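Side-chain contact in diphthine synthase (Entamoeba histolytica, PDB 3I4T), which probably transfers methyl groups from S-adenosylmethionine to a modified histidine of elongation factor 2, a step in making diphthamide: residues E216-V221 with L269-P274. Numbering follows the deposited sequence.
Sequences EQLLEV and LLIPAP
Leu218 meets Leu269 and Ile271 through a single methyl group, and these two touches make up the whole contact between the helical segment 216-221 and segment 269-274, the last residues of strand 267-271 and the loop that follows. Just before it in sequence, Gln217 faces other partners: its buried amide offers both an acceptor and a donor, so a hydroxyl and a backbone carbonyl can satisfy it, OE1 bonding to Tyr166 OH and NE2 to Cys155 O. The side chain of Leu218 sets out toward the strand. Its CG stands anti to the carbonyl carbon (chi1 -64°), and with chi2 extended the branch carries CD1 outward to the strand residues. There CD1 lies 3.7 Å from CD2 of Leu269, an ordinary van der Waals distance, and 4.1 Å from CD1 of Ile271; both meetings are tip to tip. Long, branched residues suit this place, because the nearest CA atoms, those of Leu218 and Leu269, are still 11.1 Å apart. Leu269 and Ile271, two apart on the strand, both turn toward the helix. The contact is one small, buried point where helix 211-225 meets a face of the mixed sheet, part of the apolar core of what is probably the second domain, the parallel sheet lying in the other, as in tetrapyrrole methylases. Strand 267-271 runs antiparallel between strands 180-187 and 235-240; Val182 and Val236 adjoin Leu269 from these neighbours, while Tyr166 of helix 166-175 packs against both Leu218 and Val221.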
ATOM      1  N   GLU A 216       0.063  21.212 -15.575  1.00 37.74           N
ATOM      2  CA  GLU A 216       0.612  22.470 -16.059  1.00 39.05           C
ATOM      3  C   GLU A 216       2.112  22.529 -15.790  1.00 38.93           C
ATOM      4  O   GLU A 216       2.900  22.783 -16.699  1.00 39.25           O
ATOM      5  CB  GLU A 216      -0.099  23.660 -15.398  1.00 39.77           C
ATOM      6  CG  GLU A 216       0.180  25.007 -16.042  1.00 42.42           C
ATOM      7  CD  GLU A 216      -0.146  26.168 -15.106  1.00 48.06           C
ATOM      8  OE1 GLU A 216       0.377  26.182 -13.960  1.00 49.23           O
ATOM      9  OE2 GLU A 216      -0.923  27.071 -15.513  1.00 49.85           O
ATOM     10  N   GLN A 217       2.496  22.274 -14.541  1.00 38.88           N
ATOM     11  CA  GLN A 217       3.898  22.342 -14.132  1.00 38.65           C
ATOM     12  C   GLN A 217       4.771  21.312 -14.864  1.00 38.95           C
ATOM     13  O   GLN A 217       5.876  21.636 -15.300  1.00 38.89           O
ATOM     14  CB  GLN A 217       4.025  22.160 -12.617  1.00 38.31           C
ATOM     15  CG  GLN A 217       5.324  22.719 -12.070  1.00 37.28           C
ATOM     16  CD  GLN A 217       5.608  22.289 -10.647  1.00 34.64           C
ATOM     17  OE1 GLN A 217       6.395  21.371 -10.418  1.00 34.18           O
ATOM     18  NE2 GLN A 217       4.987  22.960  -9.685  1.00 31.30           N
ATOM     19  N   LEU A 218       4.266  20.084 -14.994  1.00 38.95           N
ATOM     20  CA  LEU A 218       4.979  19.017 -15.703  1.00 39.53           C
ATOM     21  C   LEU A 218       5.247  19.381 -17.159  1.00 39.71           C
ATOM     22  O   LEU A 218       6.332  19.099 -17.688  1.00 40.14           O
ATOM     23  CB  LEU A 218       4.227  17.673 -15.639  1.00 39.24           C
ATOM     24  CG  LEU A 218       4.003  16.943 -14.306  1.00 39.05           C
ATOM     25  CD1 LEU A 218       3.239  15.658 -14.535  1.00 37.75           C
ATOM     26  CD2 LEU A 218       5.280  16.637 -13.571  1.00 38.85           C
ATOM     27  N   LEU A 219       4.263  20.005 -17.799  1.00 39.83           N
ATOM     28  CA  LEU A 219       4.397  20.419 -19.193  1.00 39.74           C
ATOM     29  C   LEU A 219       5.438  21.517 -19.344  1.00 40.04           C
ATOM     30  O   LEU A 219       6.189  21.540 -20.313  1.00 40.55           O
ATOM     31  CB  LEU A 219       3.044  20.846 -19.766  1.00 39.44           C
ATOM     32  CG  LEU A 219       2.115  19.650 -20.029  1.00 39.00           C
ATOM     33  CD1 LEU A 219       0.725  20.081 -20.490  1.00 37.48           C
ATOM     34  CD2 LEU A 219       2.739  18.699 -21.045  1.00 37.72           C
ATOM     35  N   GLU A 220       5.508  22.399 -18.356  1.00 40.44           N
ATOM     36  CA  GLU A 220       6.464  23.501 -18.364  1.00 40.87           C
ATOM     37  C   GLU A 220       7.907  23.028 -18.126  1.00 40.37           C
ATOM     38  O   GLU A 220       8.855  23.562 -18.710  1.00 40.37           O
ATOM     39  CB  GLU A 220       6.054  24.516 -17.307  1.00 41.24           C
ATOM     40  CG  GLU A 220       6.648  25.884 -17.490  1.00 44.39           C
ATOM     41  CD  GLU A 220       6.311  26.797 -16.333  1.00 49.20           C
ATOM     42  OE1 GLU A 220       5.107  27.034 -16.080  1.00 50.74           O
ATOM     43  OE2 GLU A 220       7.255  27.281 -15.672  1.00 52.87           O
ATOM     44  N   VAL A 221       8.056  22.032 -17.259  1.00 39.94           N
ATOM     45  CA  VAL A 221       9.343  21.414 -16.982  1.00 39.21           C
ATOM     46  C   VAL A 221       9.855  20.658 -18.214  1.00 39.82           C
ATOM     47  O   VAL A 221      11.032  20.732 -18.538  1.00 39.31           O
ATOM     48  CB  VAL A 221       9.245  20.504 -15.740  1.00 38.90           C
ATOM     49  CG1 VAL A 221      10.438  19.575 -15.622  1.00 37.54           C
ATOM     50  CG2 VAL A 221       9.085  21.348 -14.470  1.00 38.52           C
ATOM     51  N   LEU A 269      -1.866  11.805  -9.687  1.00 31.77           N
ATOM     52  CA  LEU A 269      -1.686  11.497 -11.089  1.00 31.10           C
ATOM     53  C   LEU A 269      -0.896  10.207 -11.263  1.00 30.96           C
ATOM     54  O   LEU A 269       0.052   9.942 -10.521  1.00 31.25           O
ATOM     55  CB  LEU A 269      -0.924  12.649 -11.760  1.00 31.07           C
ATOM     56  CG  LEU A 269      -0.775  12.612 -13.275  1.00 29.94           C
ATOM     57  CD1 LEU A 269      -2.119  12.765 -13.949  1.00 29.90           C
ATOM     58  CD2 LEU A 269       0.161  13.701 -13.719  1.00 30.44           C
ATOM     59  N   LEU A 270      -1.289   9.406 -12.244  1.00 30.52           N
ATOM     60  CA  LEU A 270      -0.517   8.229 -12.614  1.00 30.29           C
ATOM     61  C   LEU A 270       0.029   8.380 -14.021  1.00 30.28           C
ATOM     62  O   LEU A 270      -0.716   8.641 -14.973  1.00 30.27           O
ATOM     63  CB  LEU A 270      -1.349   6.952 -12.513  1.00 30.03           C
ATOM     64  CG  LEU A 270      -2.202   6.714 -11.264  1.00 30.47           C
ATOM     65  CD1 LEU A 270      -2.914   5.372 -11.402  1.00 31.58           C
ATOM     66  CD2 LEU A 270      -1.399   6.764  -9.982  1.00 28.07           C
ATOM     67  N   ILE A 271       1.340   8.235 -14.137  1.00 30.10           N
ATOM     68  CA  ILE A 271       1.987   8.267 -15.421  1.00 30.18           C
ATOM     69  C   ILE A 271       2.434   6.851 -15.767  1.00 30.40           C
ATOM     70  O   ILE A 271       3.451   6.371 -15.251  1.00 30.14           O
ATOM     71  CB  ILE A 271       3.183   9.252 -15.456  1.00 30.20           C
ATOM     72  CG1 ILE A 271       2.739  10.654 -15.015  1.00 28.13           C
ATOM     73  CG2 ILE A 271       3.794   9.280 -16.864  1.00 30.12           C
ATOM     74  CD1 ILE A 271       3.892  11.652 -14.836  1.00 25.20           C
ATOM     75  N   PRO A 272       1.660   6.171 -16.632  1.00 30.47           N
ATOM     76  CA  PRO A 272       1.944   4.792 -17.029  1.00 30.65           C
ATOM     77  C   PRO A 272       3.314   4.664 -17.670  1.00 31.02           C
ATOM     78  O   PRO A 272       3.805   5.635 -18.230  1.00 31.35           O
ATOM     79  CB  PRO A 272       0.861   4.493 -18.073  1.00 30.71           C
ATOM     80  CG  PRO A 272      -0.255   5.452 -17.773  1.00 30.48           C
ATOM     81  CD  PRO A 272       0.401   6.681 -17.216  1.00 30.50           C
ATOM     82  N   ALA A 273       3.927   3.479 -17.591  1.00 31.42           N
ATOM     83  CA  ALA A 273       5.121   3.159 -18.402  1.00 31.48           C
ATOM     84  C   ALA A 273       4.833   3.303 -19.911  1.00 31.67           C
ATOM     85  O   ALA A 273       3.679   3.239 -20.318  1.00 31.52           O
ATOM     86  CB  ALA A 273       5.599   1.742 -18.092  1.00 31.23           C
ATOM     87  N   PRO A 274       5.880   3.487 -20.746  1.00 32.08           N
ATOM     88  CA  PRO A 274       5.661   3.512 -22.195  1.00 32.65           C
ATOM     89  C   PRO A 274       4.949   2.274 -22.771  1.00 33.30           C
ATOM     90  O   PRO A 274       4.290   2.394 -23.796  1.00 33.41           O
ATOM     91  CB  PRO A 274       7.079   3.653 -22.754  1.00 32.54           C
ATOM     92  CG  PRO A 274       7.787   4.454 -21.710  1.00 32.00           C
ATOM     93  CD  PRO A 274       7.270   3.863 -20.415  1.00 32.16           C
TER